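Local coordinates for protein silicatein alpha (PDB 6ZQ3) that probably directs silica formation in sponge spicules and belongs to the papain family of cysteine peptidases, at residues K18-C23 and K184-E189; C23-A28 and N53-S58; A28-G33 and N164-I169. One frame throughout, in Å; residues are numbered along the deposited sequence.

Contact 1 of 3, residues K18-C23 and K184-E189; sequences KSQGDC and KNSWGE
Ser19 and Trp187 form a single backbone bridge between two loops, their CA atoms 4.4 Å apart. Two hydrogen bonds make it. Gln20 N donates to Ser186 O at 2.9 Å, fairly straight at 154°. Gly188 N donates to Lys18 O at 2.9 Å, but bent, with the donor above the carbonyl plane. A water bonds to Lys18 N beside them, its link to Asn185 O being doubtful. Gly188 has positive phi, and a CB there would press tightly on Ser19 CB.

The side-chain contact centres on Gln20. Its CG sits between the backbone N and the carbonyl carbon (chi1 72°), and the chain then runs extended to bring the amide alongside the indole of Trp187. Gln20 CD lies in the ring plane at the indole edge, 3.6 Å from Trp187 NE1. The amide and ring planes are 76° apart. Ser186 OG donates to Gln20 OE1 at 2.7 Å, in the carbonyl plane, and so fixes the rotation of the amide. In papain a glutamine at this place lines the oxyanion hole, and Gln20 probably corresponds to it. Asn185 ND2 lies over one face of the indole, while Asn185 OD1 is hydrogen-bonded to His165.

Lys18 NZ forms salt bridges with Glu51 and Glu36. Phe29 of helix 26-43 packs against Lys18, Gln20 and Ser186, and strand 165-173 touches Gln20 and Asn185.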
ATOM      1  N   LYS A  18       8.203   5.640   3.763  1.00 51.03           N
ATOM      2  CA  LYS A  18       8.985   4.663   4.505  1.00 47.76           C
ATOM      3  C   LYS A  18       9.967   3.955   3.581  1.00 44.08           C
ATOM      4  O   LYS A  18       9.825   4.023   2.367  1.00 44.40           O
ATOM      5  CB  LYS A  18       8.020   3.665   5.138  1.00 52.12           C
ATOM      6  CG  LYS A  18       7.104   4.324   6.168  1.00 58.78           C
ATOM      7  CD  LYS A  18       5.837   3.531   6.428  1.00 65.59           C
ATOM      8  CE  LYS A  18       4.751   4.380   7.086  1.00 70.54           C
ATOM      9  NZ  LYS A  18       3.678   3.521   7.689  1.00 74.38           N
ATOM     10  N   SER A  19      10.976   3.309   4.145  1.00 43.12           N
ATOM     11  CA  SER A  19      11.899   2.487   3.367  1.00 50.58           C
ATOM     12  C   SER A  19      11.876   1.092   3.943  1.00 48.69           C
ATOM     13  O   SER A  19      12.150   0.908   5.110  1.00 46.97           O
ATOM     14  CB  SER A  19      13.356   3.032   3.365  1.00 55.58           C
ATOM     15  OG  SER A  19      14.136   2.399   2.330  1.00 52.23           O
ATOM     16  N   GLN A  20      11.568   0.111   3.106  1.00 47.11           N
ATOM     17  CA  GLN A  20      11.549  -1.268   3.534  1.00 47.26           C
ATOM     18  C   GLN A  20      12.941  -1.905   3.643  1.00 47.59           C
ATOM     19  O   GLN A  20      13.061  -3.056   4.020  1.00 48.73           O
ATOM     20  CB  GLN A  20      10.647  -2.080   2.602  1.00 45.75           C
ATOM     21  CG  GLN A  20      11.224  -2.308   1.234  1.00 46.68           C
ATOM     22  CD  GLN A  20      10.170  -2.650   0.204  1.00 47.57           C
ATOM     23  OE1 GLN A  20       9.147  -1.981   0.092  1.00 54.08           O
ATOM     24  NE2 GLN A  20      10.433  -3.669  -0.577  1.00 48.78           N
ATOM     25  N   GLY A  21      13.989  -1.162   3.319  1.00 51.88           N
ATOM     26  CA  GLY A  21      15.346  -1.654   3.450  1.00 49.37           C
ATOM     27  C   GLY A  21      15.579  -2.782   2.470  1.00 52.69           C
ATOM     28  O   GLY A  21      15.027  -2.786   1.361  1.00 45.07           O
ATOM     29  N   ASP A  22      16.369  -3.756   2.921  1.00 56.70           N
ATOM     30  CA  ASP A  22      16.633  -4.962   2.181  1.00 59.45           C
ATOM     31  C   ASP A  22      15.567  -6.053   2.411  1.00 63.57           C
ATOM     32  O   ASP A  22      15.751  -7.195   1.985  1.00 72.80           O
ATOM     33  CB  ASP A  22      18.009  -5.500   2.567  1.00 63.45           C
ATOM     34  CG  ASP A  22      18.515  -6.547   1.591  1.00 72.45           C
ATOM     35  OD1 ASP A  22      18.197  -6.411   0.388  1.00 79.44           O
ATOM     36  OD2 ASP A  22      19.215  -7.512   2.003  1.00 73.26           O
ATOM     37  N   CYS A  23      14.454  -5.710   3.058  1.00 62.21           N
ATOM     38  CA  CYS A  23      13.366  -6.667   3.335  1.00 64.74           C
ATOM     39  C   CYS A  23      12.254  -6.570   2.278  1.00 62.43           C
ATOM     40  O   CYS A  23      11.734  -5.490   2.024  1.00 69.80           O
ATOM     41  CB  CYS A  23      12.815  -6.415   4.746  1.00 67.04           C
ATOM     42  SG  CYS A  23      11.269  -7.247   5.171  1.00 74.20           S
ATOM     43  N   LYS A 184       2.248   5.853  -3.708  1.00 37.41           N
ATOM     44  CA  LYS A 184       3.285   6.002  -2.685  1.00 41.81           C
ATOM     45  C   LYS A 184       4.102   4.696  -2.544  1.00 39.76           C
ATOM     46  O   LYS A 184       3.534   3.653  -2.250  1.00 41.27           O
ATOM     47  CB  LYS A 184       2.597   6.372  -1.361  1.00 43.24           C
ATOM     48  CG  LYS A 184       3.512   6.538  -0.175  1.00 45.55           C
ATOM     49  CD  LYS A 184       2.671   6.552   1.096  1.00 50.37           C
ATOM     50  CE  LYS A 184       3.406   7.239   2.229  1.00 52.41           C
ATOM     51  NZ  LYS A 184       3.047   6.622   3.519  1.00 57.17           N
ATOM     52  N   ASN A 185       5.409   4.749  -2.781  1.00 38.28           N
ATOM     53  CA  ASN A 185       6.286   3.566  -2.641  1.00 38.31           C
ATOM     54  C   ASN A 185       6.894   3.571  -1.230  1.00 38.20           C
ATOM     55  O   ASN A 185       6.663   4.493  -0.434  1.00 38.60           O
ATOM     56  CB  ASN A 185       7.407   3.582  -3.712  1.00 36.56           C
ATOM     57  CG  ASN A 185       7.873   2.197  -4.116  1.00 40.12           C
ATOM     58  OD1 ASN A 185       7.483   1.181  -3.527  1.00 42.61           O
ATOM     59  ND2 ASN A 185       8.721   2.141  -5.132  1.00 43.32           N
ATOM     60  N   SER A 186       7.664   2.543  -0.925  1.00 37.61           N
ATOM     61  CA  SER A 186       8.283   2.418   0.369  1.00 39.19           C
ATOM     62  C   SER A 186       9.752   2.088   0.143  1.00 45.84           C
ATOM     63  O   SER A 186      10.304   1.164   0.763  1.00 45.26           O
ATOM     64  CB  SER A 186       7.566   1.324   1.189  1.00 41.00           C
ATOM     65  OG  SER A 186       7.408   0.110   0.444  1.00 38.87           O
ATOM     66  N   TRP A 187      10.372   2.847  -0.776  1.00 51.67           N
ATOM     67  CA  TRP A 187      11.823   2.789  -1.021  1.00 50.99           C
ATOM     68  C   TRP A 187      12.465   4.066  -0.535  1.00 47.97           C
ATOM     69  O   TRP A 187      13.562   4.395  -0.933  1.00 51.72           O
ATOM     70  CB  TRP A 187      12.150   2.538  -2.510  1.00 51.21           C
ATOM     71  CG  TRP A 187      11.767   1.161  -2.938  1.00 52.72           C
ATOM     72  CD1 TRP A 187      11.445   0.127  -2.126  1.00 54.74           C
ATOM     73  CD2 TRP A 187      11.682   0.656  -4.281  1.00 55.41           C
ATOM     74  NE1 TRP A 187      11.150  -0.985  -2.867  1.00 60.05           N
ATOM     75  CE2 TRP A 187      11.299  -0.691  -4.194  1.00 57.66           C
ATOM     76  CE3 TRP A 187      11.894   1.212  -5.548  1.00 55.51           C
ATOM     77  CZ2 TRP A 187      11.112  -1.494  -5.326  1.00 58.81           C
ATOM     78  CZ3 TRP A 187      11.711   0.417  -6.668  1.00 52.43           C
ATOM     79  CH2 TRP A 187      11.338  -0.920  -6.551  1.00 57.70           C
ATOM     80  N   GLY A 188      11.785   4.770   0.357  1.00 44.63           N
ATOM     81  CA  GLY A 188      12.374   5.919   0.995  1.00 46.65           C
ATOM     82  C   GLY A 188      12.351   7.114   0.075  1.00 47.73           C
ATOM     83  O   GLY A 188      11.968   7.008  -1.105  1.00 46.98           O
ATOM     84  N   GLU A 189      12.732   8.259   0.635  1.00 46.80           N
ATOM     85  CA  GLU A 189      12.462   9.555   0.006  1.00 52.01           C
ATOM     86  C   GLU A 189      13.371   9.848  -1.196  1.00 51.98           C
ATOM     87  O   GLU A 189      13.034  10.669  -2.047  1.00 56.32           O
ATOM     88  CB  GLU A 189      12.556  10.683   1.052  1.00 52.10           C
TER
HETATM   89  O   HOH W   1       6.128   5.098   1.917  1.00 46.25           O

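Contact 2 of 3, residues C23-A28 and N53-S58; sequences CGASYA and NIIDCS
Ile55 buries more surface here than any other residue, reaching from helix 51-57 to the start of helix 26-43. Its CG1 is set beside the backbone N, anti to the carbonyl carbon (chi1 -76°). This lets CD1 reach residues 23-28. CD1 meets Ala25 CB at 3.4 Å, a close methyl-to-methyl approach at the N-cap of the helix. The same CD1 touches Cys23 SG, whose disulfide partner is Cys66. With an alanine here in place of Ile55, a gap would probably open beside the Ala25 methyl and the Cys23 sulfur would probably lose this apolar neighbour.

The side chains of Tyr27 and Ile54 run antiparallel alongside one another. Tyr27 CE2 lies 3.8 Å from Ile54 CG2, which approaches the ring obliquely. The branch of Ile54 that does the touching is CG2, and it also meets Ala28 CB at 3.7 Å. Ala28 CB in turn lies over one face of the Tyr27 ring, toward its rim. The phenol end crosses over to Ile55, with Tyr27 OH 4.1 Å from Ile55 CG1.

Polar atoms gather at this end. One water is hydrogen-bonded to Tyr27 OH, Ile55 O and Ser58 OG. Tyr27 OH also bonds to Gly65 O, and Ser58 OG to Asn63. Ile54 O takes two bonds at the end of its helix, from Ser58 OG at 2.8 Å and Ser58 N at 3.2 Å, which come from opposite faces of its plane.

The contact joins two helices of the papain-type fold. Cys57 is tied to Cys99 by a disulfide. Ile54 packs further on Ala74 of helix 71-80 and Val84 of strand 84-85, while Ile55 also packs on Phe92 in a loop.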
ATOM      1  N   CYS A  23      14.454  -5.710   3.058  1.00 62.21           N
ATOM      2  CA  CYS A  23      13.366  -6.667   3.335  1.00 64.74           C
ATOM      3  C   CYS A  23      12.254  -6.570   2.278  1.00 62.43           C
ATOM      4  O   CYS A  23      11.734  -5.490   2.024  1.00 69.80           O
ATOM      5  CB  CYS A  23      12.815  -6.415   4.746  1.00 67.04           C
ATOM      6  SG  CYS A  23      11.269  -7.247   5.171  1.00 74.20           S
ATOM      7  N   GLY A  24      11.889  -7.702   1.672  1.00 57.11           N
ATOM      8  CA  GLY A  24      10.973  -7.730   0.527  1.00 54.09           C
ATOM      9  C   GLY A  24       9.509  -7.738   0.924  1.00 54.39           C
ATOM     10  O   GLY A  24       8.769  -8.626   0.517  1.00 61.87           O
ATOM     11  N   ALA A  25       9.095  -6.724   1.679  1.00 51.56           N
ATOM     12  CA  ALA A  25       7.793  -6.669   2.352  1.00 50.69           C
ATOM     13  C   ALA A  25       6.889  -5.524   1.873  1.00 49.86           C
ATOM     14  O   ALA A  25       6.179  -4.914   2.675  1.00 55.94           O
ATOM     15  CB  ALA A  25       8.019  -6.511   3.852  1.00 50.82           C
ATOM     16  N   SER A  26       6.895  -5.216   0.588  1.00 45.57           N
ATOM     17  CA  SER A  26       5.971  -4.198   0.079  1.00 46.29           C
ATOM     18  C   SER A  26       4.512  -4.532   0.394  1.00 39.98           C
ATOM     19  O   SER A  26       3.736  -3.655   0.780  1.00 35.35           O
ATOM     20  CB  SER A  26       6.148  -3.958  -1.433  1.00 47.19           C
ATOM     21  OG  SER A  26       6.134  -5.161  -2.172  1.00 46.90           O
ATOM     22  N   TYR A  27       4.148  -5.797   0.287  1.00 41.50           N
ATOM     23  CA  TYR A  27       2.789  -6.205   0.692  1.00 42.58           C
ATOM     24  C   TYR A  27       2.375  -5.534   2.008  1.00 38.54           C
ATOM     25  O   TYR A  27       1.290  -4.958   2.092  1.00 42.29           O
ATOM     26  CB  TYR A  27       2.629  -7.729   0.746  1.00 43.47           C
ATOM     27  CG  TYR A  27       3.350  -8.422   1.877  1.00 46.47           C
ATOM     28  CD1 TYR A  27       4.669  -8.828   1.742  1.00 47.23           C
ATOM     29  CD2 TYR A  27       2.694  -8.719   3.076  1.00 46.84           C
ATOM     30  CE1 TYR A  27       5.321  -9.482   2.775  1.00 47.93           C
ATOM     31  CE2 TYR A  27       3.344  -9.353   4.113  1.00 46.59           C
ATOM     32  CZ  TYR A  27       4.659  -9.739   3.956  1.00 45.00           C
ATOM     33  OH  TYR A  27       5.316 -10.381   4.976  1.00 47.24           O
ATOM     34  N   ALA A  28       3.262  -5.542   2.992  1.00 36.01           N
ATOM     35  CA  ALA A  28       2.950  -5.011   4.316  1.00 36.89           C
ATOM     36  C   ALA A  28       2.837  -3.534   4.318  1.00 38.77           C
ATOM     37  O   ALA A  28       1.982  -2.993   5.001  1.00 44.16           O
ATOM     38  CB  ALA A  28       4.041  -5.394   5.315  1.00 37.90           C
ATOM     39  N   ASN A  53       4.801  -5.534  12.534  1.00 43.84           N
ATOM     40  CA  ASN A  53       3.753  -6.372  13.125  1.00 46.33           C
ATOM     41  C   ASN A  53       3.279  -7.394  12.107  1.00 47.42           C
ATOM     42  O   ASN A  53       3.202  -8.576  12.417  1.00 51.95           O
ATOM     43  CB  ASN A  53       2.589  -5.482  13.575  1.00 46.18           C
ATOM     44  CG  ASN A  53       1.665  -6.163  14.531  1.00 44.56           C
ATOM     45  OD1 ASN A  53       0.903  -5.508  15.225  1.00 44.49           O
ATOM     46  ND2 ASN A  53       1.722  -7.480  14.574  1.00 48.49           N
ATOM     47  N   ILE A  54       2.996  -6.924  10.892  1.00 46.12           N
ATOM     48  CA  ILE A  54       2.504  -7.774   9.822  1.00 50.65           C
ATOM     49  C   ILE A  54       3.591  -8.750   9.387  1.00 51.51           C
ATOM     50  O   ILE A  54       3.309  -9.911   9.065  1.00 53.57           O
ATOM     51  CB  ILE A  54       2.065  -6.959   8.583  1.00 49.66           C
ATOM     52  CG1 ILE A  54       0.640  -6.447   8.721  1.00 58.36           C
ATOM     53  CG2 ILE A  54       2.070  -7.825   7.346  1.00 50.30           C
ATOM     54  CD1 ILE A  54       0.452  -5.443   9.822  1.00 62.88           C
ATOM     55  N   ILE A  55       4.828  -8.277   9.338  1.00 48.19           N
ATOM     56  CA  ILE A  55       5.931  -9.144   8.906  1.00 51.37           C
ATOM     57  C   ILE A  55       6.156 -10.273   9.898  1.00 46.65           C
ATOM     58  O   ILE A  55       6.161 -11.442   9.511  1.00 40.01           O
ATOM     59  CB  ILE A  55       7.243  -8.360   8.662  1.00 51.65           C
ATOM     60  CG1 ILE A  55       7.133  -7.605   7.340  1.00 51.15           C
ATOM     61  CG2 ILE A  55       8.439  -9.301   8.591  1.00 53.10           C
ATOM     62  CD1 ILE A  55       7.934  -6.321   7.289  1.00 55.25           C
ATOM     63  N   ASP A  56       6.323  -9.918  11.169  1.00 44.98           N
ATOM     64  CA  ASP A  56       6.532 -10.922  12.196  1.00 47.16           C
ATOM     65  C   ASP A  56       5.388 -11.925  12.363  1.00 48.23           C
ATOM     66  O   ASP A  56       5.662 -13.098  12.633  1.00 56.62           O
ATOM     67  CB  ASP A  56       6.807 -10.264  13.549  1.00 47.42           C
ATOM     68  CG  ASP A  56       8.050  -9.441  13.536  1.00 46.87           C
ATOM     69  OD1 ASP A  56       8.866  -9.626  12.601  1.00 44.05           O
ATOM     70  OD2 ASP A  56       8.216  -8.605  14.448  1.00 48.10           O
ATOM     71  N   CYS A  57       4.131 -11.499  12.224  1.00 45.01           N
ATOM     72  CA  CYS A  57       3.004 -12.308  12.769  1.00 46.10           C
ATOM     73  C   CYS A  57       2.046 -12.918  11.756  1.00 46.69           C
ATOM     74  O   CYS A  57       1.177 -13.688  12.136  1.00 50.83           O
ATOM     75  CB  CYS A  57       2.186 -11.488  13.766  1.00 43.53           C
ATOM     76  SG  CYS A  57       3.178 -10.513  14.923  1.00 52.98           S
ATOM     77  N   SER A  58       2.188 -12.597  10.478  1.00 46.33           N
ATOM     78  CA  SER A  58       1.253 -13.115   9.494  1.00 45.92           C
ATOM     79  C   SER A  58       1.767 -14.338   8.731  1.00 45.43           C
ATOM     80  O   SER A  58       1.195 -14.697   7.710  1.00 45.01           O
ATOM     81  CB  SER A  58       0.848 -12.003   8.513  1.00 47.22           C
ATOM     82  OG  SER A  58       1.867 -11.740   7.569  1.00 47.95           O
TER
HETATM   83  O   HOH W   2       4.487 -12.301   7.323  1.00 44.81           O

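Contact 3 of 3, residues A28-G33 and N164-I169; sequences AFSAMG and NHAMVI
Ser30 OG donates a hydrogen bond to Met167 O at 2.8 Å, joining the central helix of the papain fold to a strand of its beta domain. The approach is unusual: the C=O...O angle is 109°, and the hydroxyl stands well above the carbonyl plane. With OG anti to the backbone N (chi1 170°), the hydroxyl extends to the strand while the CB rests on it. Ser30 CB touches Ala166 CB at 3.6 Å.

Small side chains allow this close packing. The axes of helix 28-33 and strand 165-169 come within 6.4 Å and run nearly parallel, 19° apart. Ala166 and Val168 both point their CB toward the helix, while Met167 between them points away.

The strand also leads to the probable active site. Ala166 N makes a weak bond to Ser26 OG; Ser26, His165 and Asn185 probably correspond to the catalytic cysteine, histidine and asparagine of papain. Asn164 and His165 form a classic beta bulge opposite Ile138. Met71 of helix 71-80 touches both Ser30 and Ala166.

One turn on from Ser30, Gly33 CA lies 3.9 Å from Val168 CG2, and a CB on the glycine would clash with that methyl.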
ATOM      1  N   ALA A  28       3.262  -5.542   2.992  1.00 36.01           N
ATOM      2  CA  ALA A  28       2.950  -5.011   4.316  1.00 36.89           C
ATOM      3  C   ALA A  28       2.837  -3.534   4.318  1.00 38.77           C
ATOM      4  O   ALA A  28       1.982  -2.993   5.001  1.00 44.16           O
ATOM      5  CB  ALA A  28       4.041  -5.394   5.315  1.00 37.90           C
ATOM      6  N   PHE A  29       3.769  -2.872   3.627  1.00 39.23           N
ATOM      7  CA  PHE A  29       3.820  -1.425   3.635  1.00 36.61           C
ATOM      8  C   PHE A  29       2.616  -0.954   2.886  1.00 36.17           C
ATOM      9  O   PHE A  29       1.955  -0.043   3.313  1.00 35.20           O
ATOM     10  CB  PHE A  29       5.108  -0.895   3.010  1.00 37.44           C
ATOM     11  CG  PHE A  29       6.294  -0.899   3.953  1.00 36.62           C
ATOM     12  CD1 PHE A  29       7.105  -2.007   4.057  1.00 36.31           C
ATOM     13  CD2 PHE A  29       6.575   0.199   4.730  1.00 36.06           C
ATOM     14  CE1 PHE A  29       8.188  -2.022   4.903  1.00 35.96           C
ATOM     15  CE2 PHE A  29       7.641   0.192   5.601  1.00 38.46           C
ATOM     16  CZ  PHE A  29       8.459  -0.925   5.684  1.00 37.29           C
ATOM     17  N   SER A  30       2.332  -1.599   1.768  1.00 36.31           N
ATOM     18  CA  SER A  30       1.155  -1.268   0.974  1.00 39.34           C
ATOM     19  C   SER A  30      -0.186  -1.479   1.731  1.00 45.54           C
ATOM     20  O   SER A  30      -1.103  -0.650   1.616  1.00 47.68           O
ATOM     21  CB  SER A  30       1.148  -2.119  -0.283  1.00 38.97           C
ATOM     22  OG  SER A  30      -0.091  -1.986  -0.937  1.00 47.61           O
ATOM     23  N   ALA A  31      -0.295  -2.578   2.485  1.00 40.26           N
ATOM     24  CA  ALA A  31      -1.509  -2.872   3.242  1.00 42.37           C
ATOM     25  C   ALA A  31      -1.772  -1.899   4.394  1.00 44.08           C
ATOM     26  O   ALA A  31      -2.913  -1.438   4.557  1.00 40.08           O
ATOM     27  CB  ALA A  31      -1.472  -4.295   3.763  1.00 42.84           C
ATOM     28  N   MET A  32      -0.714  -1.583   5.156  1.00 45.82           N
ATOM     29  CA  MET A  32      -0.762  -0.640   6.283  1.00 44.36           C
ATOM     30  C   MET A  32      -1.064   0.771   5.859  1.00 45.47           C
ATOM     31  O   MET A  32      -1.768   1.498   6.561  1.00 50.81           O
ATOM     32  CB  MET A  32       0.572  -0.651   7.031  1.00 49.20           C
ATOM     33  CG  MET A  32       0.834  -1.952   7.768  1.00 55.31           C
ATOM     34  SD  MET A  32      -0.449  -2.354   8.999  1.00 71.31           S
ATOM     35  CE  MET A  32      -1.671  -3.238   8.023  1.00 66.16           C
ATOM     36  N   GLY A  33      -0.513   1.151   4.710  1.00 42.07           N
ATOM     37  CA  GLY A  33      -0.777   2.420   4.090  1.00 38.95           C
ATOM     38  C   GLY A  33      -2.248   2.661   3.820  1.00 44.50           C
ATOM     39  O   GLY A  33      -2.790   3.699   4.233  1.00 47.17           O
ATOM     40  N   ASN A 164       4.821  -7.846  -9.089  1.00 50.92           N
ATOM     41  CA  ASN A 164       5.904  -8.168  -8.197  1.00 53.05           C
ATOM     42  C   ASN A 164       6.148  -7.108  -7.123  1.00 50.51           C
ATOM     43  O   ASN A 164       7.100  -7.228  -6.344  1.00 49.35           O
ATOM     44  CB  ASN A 164       7.157  -8.350  -9.040  1.00 57.91           C
ATOM     45  CG  ASN A 164       7.392  -7.171  -9.954  1.00 65.95           C
ATOM     46  OD1 ASN A 164       7.546  -6.043  -9.484  1.00 83.57           O
ATOM     47  ND2 ASN A 164       7.363  -7.404 -11.263  1.00 73.42           N
ATOM     48  N   HIS A 165       5.319  -6.073  -7.064  1.00 45.52           N
ATOM     49  CA  HIS A 165       5.586  -5.005  -6.096  1.00 49.11           C
ATOM     50  C   HIS A 165       4.293  -4.277  -5.784  1.00 45.78           C
ATOM     51  O   HIS A 165       3.476  -4.045  -6.674  1.00 41.15           O
ATOM     52  CB  HIS A 165       6.671  -4.037  -6.623  1.00 51.51           C
ATOM     53  CG  HIS A 165       7.047  -2.969  -5.644  1.00 60.63           C
ATOM     54  ND1 HIS A 165       7.869  -3.207  -4.563  1.00 64.62           N
ATOM     55  CD2 HIS A 165       6.714  -1.656  -5.580  1.00 66.10           C
ATOM     56  CE1 HIS A 165       8.020  -2.090  -3.871  1.00 67.13           C
ATOM     57  NE2 HIS A 165       7.334  -1.133  -4.470  1.00 64.81           N
ATOM     58  N   ALA A 166       4.121  -3.943  -4.510  1.00 41.72           N
ATOM     59  CA  ALA A 166       2.879  -3.416  -3.991  1.00 41.34           C
ATOM     60  C   ALA A 166       3.105  -2.027  -3.444  1.00 41.81           C
ATOM     61  O   ALA A 166       4.158  -1.745  -2.866  1.00 39.65           O
ATOM     62  CB  ALA A 166       2.330  -4.323  -2.881  1.00 40.49           C
ATOM     63  N   MET A 167       2.100  -1.165  -3.585  1.00 45.38           N
ATOM     64  CA  MET A 167       2.203   0.222  -3.091  1.00 49.56           C
ATOM     65  C   MET A 167       0.832   0.759  -2.753  1.00 45.88           C
ATOM     66  O   MET A 167      -0.148   0.052  -2.900  1.00 50.11           O
ATOM     67  CB  MET A 167       2.868   1.123  -4.149  1.00 52.64           C
ATOM     68  CG  MET A 167       3.704   0.396  -5.193  1.00 55.18           C
ATOM     69  SD  MET A 167       4.122   1.429  -6.601  1.00 64.60           S
ATOM     70  CE  MET A 167       5.120   2.591  -5.698  1.00 60.16           C
ATOM     71  N   VAL A 168       0.758   2.006  -2.303  1.00 50.78           N
ATOM     72  CA  VAL A 168      -0.535   2.646  -1.981  1.00 50.17           C
ATOM     73  C   VAL A 168      -0.844   3.713  -2.995  1.00 47.44           C
ATOM     74  O   VAL A 168      -0.072   4.639  -3.141  1.00 52.63           O
ATOM     75  CB  VAL A 168      -0.543   3.399  -0.637  1.00 49.59           C
ATOM     76  CG1 VAL A 168      -1.962   3.473  -0.100  1.00 53.01           C
ATOM     77  CG2 VAL A 168       0.369   2.750   0.372  1.00 51.87           C
ATOM     78  N   ILE A 169      -1.963   3.599  -3.689  1.00 45.69           N
ATOM     79  CA  ILE A 169      -2.471   4.726  -4.459  1.00 43.84           C
ATOM     80  C   ILE A 169      -3.056   5.772  -3.487  1.00 43.39           C
ATOM     81  O   ILE A 169      -3.961   5.467  -2.707  1.00 42.48           O
ATOM     82  CB  ILE A 169      -3.486   4.237  -5.529  1.00 44.91           C
ATOM     83  CG1 ILE A 169      -2.739   3.383  -6.568  1.00 46.15           C
ATOM     84  CG2 ILE A 169      -4.173   5.395  -6.244  1.00 42.94           C
ATOM     85  CD1 ILE A 169      -3.463   3.236  -7.883  1.00 47.69           C
TER

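Overall arrangement
The centre of contact 3 lies about 2 Å from the centre of the chain, and the contact is buried. Contact 2 is also buried, but its centre is about 12 Å from that of the chain. Contact 1 is only partly buried. Contacts 2 and 3 share helix 26-43 and Ala28, and hold different sides of that helix. Contact 1 shares Cys23 with contact 2 and joins contact 3 through Asn185 and His165. The chemistry follows the place. Contact 1 is mainly backbone and amide bonding between loops. Contact 2 is apolar packing with a water at one end. Contact 3 is small residues and one hydroxyl bond. Ser26 lies among all three, near the probable active site.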